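Local structure of A223 penton protein C-terminal domain-containing protein (Sulfolobus turreted icosahedral virus, 4IL7) at residues G109-I114 and S149-L154. The protein probably forms part of the penton complex at the vertices of the viral capsid, this chain being its C-terminal, partial jelly-roll domain. The protein carries 1 engineered substitution. Numbering follows the deposited sequence.
Sequences GNIGQI and SSSAIL
At one end of the two-sheet beta sandwich of this partial jelly roll, Ile111, near the start of strand 110-118, reaches across to Ser149, at the corner where the chain leaves one sheet, and to Ser151, just inside strand 150-158 of the other. Ile111 does the reaching alone from its side. CG1 lies anti to the backbone N (chi1 -164°), which carries the longer branch out toward the serines. The end of that branch, CD1, meets the hydroxyl of Ser149, with Ile111 CD1 to Ser149 OG at 3.5 Å, and it also comes within 4.0 Å of Ser149 N. The second serine is met alongside the same branch: Ser151 OG stands 3.9 Å from Ile111 CG1 and about as far from CD1, so both hydroxyls border the ethyl arm on the side facing the serines. No hydrogen bond crosses the gap; the touch is van der Waals.

The serine side is tied together by itself. Ser151 OG donates to Ser149 O at 2.9 Å, coming from above the carbonyl plane, 38° out of it, with a C=O...OG angle of 136°. Asn105 ND2 also hydrogen-bonds to that hydroxyl, so two hydrogen bonds hold it beside the isoleucine. Ser149 N, buried here, has no hydrogen-bonding partner in the model. Ile103 of strand 97-104 touches both Ile111 and Ser151, continuing the core between the sheets. Within its own sheet, Ile111 pairs together with Gly112 against Leu127 of strand 121-128, a classic beta bulge. The contact thus joins the two facing sheets at the end of this partial jelly-roll sandwich, where the connection from strand 141-147 to strand 150-158 passes between them.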
ATOM      1  N   GLY A 109       1.728  -4.538 -15.028  1.00 20.55           N
ATOM      2  CA  GLY A 109       2.434  -3.262 -15.255  1.00 21.00           C
ATOM      3  C   GLY A 109       2.045  -2.159 -14.280  1.00 19.70           C
ATOM      4  O   GLY A 109       1.524  -2.436 -13.211  1.00 18.06           O
ATOM      5  N   ASN A 110       2.338  -0.924 -14.650  1.00 18.23           N
ATOM      6  CA  ASN A 110       2.038   0.181 -13.763  1.00 16.61           C
ATOM      7  C   ASN A 110       0.546   0.238 -13.533  1.00 15.71           C
ATOM      8  O   ASN A 110      -0.266   0.113 -14.450  1.00 20.02           O
ATOM      9  CB  ASN A 110       2.555   1.493 -14.336  1.00 19.51           C
ATOM     10  CG  ASN A 110       4.073   1.563 -14.295  1.00 21.55           C
ATOM     11  OD1 ASN A 110       4.736   1.115 -13.391  1.00 21.63           O
ATOM     12  ND2 ASN A 110       4.649   2.058 -15.387  1.00 31.56           N
ATOM     13  N   ILE A 111       0.158   0.549 -12.287  1.00 14.45           N
ATOM     14  CA  ILE A 111      -1.265   0.524 -11.899  1.00 14.15           C
ATOM     15  C   ILE A 111      -1.716   1.715 -11.012  1.00 13.49           C
ATOM     16  O   ILE A 111      -2.910   1.851 -10.798  1.00 13.92           O
ATOM     17  CB  ILE A 111      -1.585  -0.841 -11.239  1.00 14.88           C
ATOM     18  CG1 ILE A 111      -3.078  -1.174 -11.130  1.00 15.57           C
ATOM     19  CG2 ILE A 111      -0.923  -1.033  -9.898  1.00 14.84           C
ATOM     20  CD1 ILE A 111      -3.895  -0.986 -12.361  1.00 16.38           C
ATOM     21  N   GLY A 112      -0.804   2.511 -10.495  1.00 14.00           N
ATOM     22  CA  GLY A 112      -1.193   3.665  -9.703  1.00 14.14           C
ATOM     23  C   GLY A 112      -0.117   4.148  -8.785  1.00 12.73           C
ATOM     24  O   GLY A 112       1.058   4.047  -9.090  1.00 12.86           O
ATOM     25  N   GLN A 113      -0.595   4.685  -7.653  0.50 12.15           N
ATOM     26  CA  GLN A 113       0.206   5.458  -6.711  0.50 12.12           C
ATOM     27  C   GLN A 113      -0.260   5.185  -5.307  0.50 11.35           C
ATOM     28  O   GLN A 113      -1.444   5.002  -5.103  0.50 11.92           O
ATOM     29  CB  GLN A 113       0.110   6.961  -6.959  0.50 12.13           C
ATOM     30  CG  GLN A 113       0.738   7.448  -8.235  0.50 13.27           C
ATOM     31  CD  GLN A 113       0.956   8.957  -8.165  0.50 18.51           C
ATOM     32  OE1 GLN A 113       0.281   9.692  -7.339  0.50 28.00           O
ATOM     33  NE2 GLN A 113       1.979   9.391  -8.858  0.50 16.66           N
ATOM     34  N   ILE A 114       0.676   5.256  -4.361  1.00 11.95           N
ATOM     35  CA  ILE A 114       0.371   5.274  -2.917  1.00 11.10           C
ATOM     36  C   ILE A 114       1.148   6.388  -2.280  1.00 11.48           C
ATOM     37  O   ILE A 114       2.278   6.662  -2.623  1.00 13.21           O
ATOM     38  CB  ILE A 114       0.645   3.892  -2.232  1.00 12.11           C
ATOM     39  CG1 ILE A 114       0.084   3.792  -0.824  1.00 12.96           C
ATOM     40  CG2 ILE A 114       2.099   3.523  -2.333  1.00 13.38           C
ATOM     41  CD1 ILE A 114       0.135   2.367  -0.225  1.00 14.72           C
ATOM     42  N   SER A 149      -7.104   1.292 -12.725  1.00 17.19           N
ATOM     43  CA  SER A 149      -8.167   0.370 -13.072  1.00 18.44           C
ATOM     44  C   SER A 149      -8.459  -0.521 -11.870  1.00 16.04           C
ATOM     45  O   SER A 149      -7.624  -0.741 -10.983  1.00 14.98           O
ATOM     46  CB  SER A 149      -7.877  -0.402 -14.313  1.00 25.40           C
ATOM     47  OG  SER A 149      -6.880  -1.259 -14.133  1.00 27.90           O
ATOM     48  N   SER A 150      -9.700  -0.954 -11.775  0.50 14.85           N
ATOM     49  CA  SER A 150     -10.144  -1.684 -10.615  0.50 13.97           C
ATOM     50  C   SER A 150      -9.361  -2.962 -10.437  0.50 13.86           C
ATOM     51  O   SER A 150      -9.139  -3.764 -11.345  0.50 15.60           O
ATOM     52  CB  SER A 150     -11.597  -2.010 -10.771  0.50 14.53           C
ATOM     53  OG  SER A 150     -12.186  -2.586  -9.612  0.50 16.60           O
ATOM     54  N   SER A 151      -9.003  -3.150  -9.215  1.00 13.18           N
ATOM     55  CA  SER A 151      -8.123  -4.227  -8.799  1.00 12.01           C
ATOM     56  C   SER A 151      -8.487  -4.799  -7.471  1.00 12.92           C
ATOM     57  O   SER A 151      -9.142  -4.151  -6.655  1.00 14.31           O
ATOM     58  CB  SER A 151      -6.695  -3.715  -8.721  1.00 13.36           C
ATOM     59  OG  SER A 151      -6.271  -3.094  -9.942  1.00 14.92           O
ATOM     60  N   ALA A 152      -7.956  -5.961  -7.163  1.00 13.49           N
ATOM     61  CA  ALA A 152      -7.927  -6.474  -5.800  1.00 13.34           C
ATOM     62  C   ALA A 152      -6.737  -5.844  -5.094  1.00 12.54           C
ATOM     63  O   ALA A 152      -5.629  -5.823  -5.680  1.00 14.98           O
ATOM     64  CB  ALA A 152      -7.839  -7.996  -5.813  1.00 14.21           C
ATOM     65  N   ILE A 153      -6.917  -5.418  -3.869  1.00 12.32           N
ATOM     66  CA  ILE A 153      -5.915  -4.696  -3.120  1.00 11.94           C
ATOM     67  C   ILE A 153      -5.664  -5.415  -1.823  1.00 11.63           C
ATOM     68  O   ILE A 153      -6.572  -5.546  -0.988  1.00 13.50           O
ATOM     69  CB  ILE A 153      -6.417  -3.268  -2.850  1.00 13.16           C
ATOM     70  CG1 ILE A 153      -6.748  -2.495  -4.116  1.00 12.88           C
ATOM     71  CG2 ILE A 153      -5.429  -2.497  -1.974  1.00 13.70           C
ATOM     72  CD1 ILE A 153      -7.664  -1.292  -3.892  1.00 14.95           C
ATOM     73  N   LEU A 154      -4.419  -5.838  -1.579  1.00 12.06           N
ATOM     74  CA  LEU A 154      -4.016  -6.489  -0.335  1.00 12.03           C
ATOM     75  C   LEU A 154      -2.834  -5.709   0.236  1.00 12.21           C
ATOM     76  O   LEU A 154      -1.873  -5.476  -0.498  1.00 13.45           O
ATOM     77  CB  LEU A 154      -3.627  -7.915  -0.606  1.00 12.76           C
ATOM     78  CG  LEU A 154      -3.037  -8.702   0.580  1.00 14.33           C
ATOM     79  CD1 LEU A 154      -4.095  -8.916   1.629  1.00 16.79           C
ATOM     80  CD2 LEU A 154      -2.401  -9.985   0.093  1.00 15.41           C
TER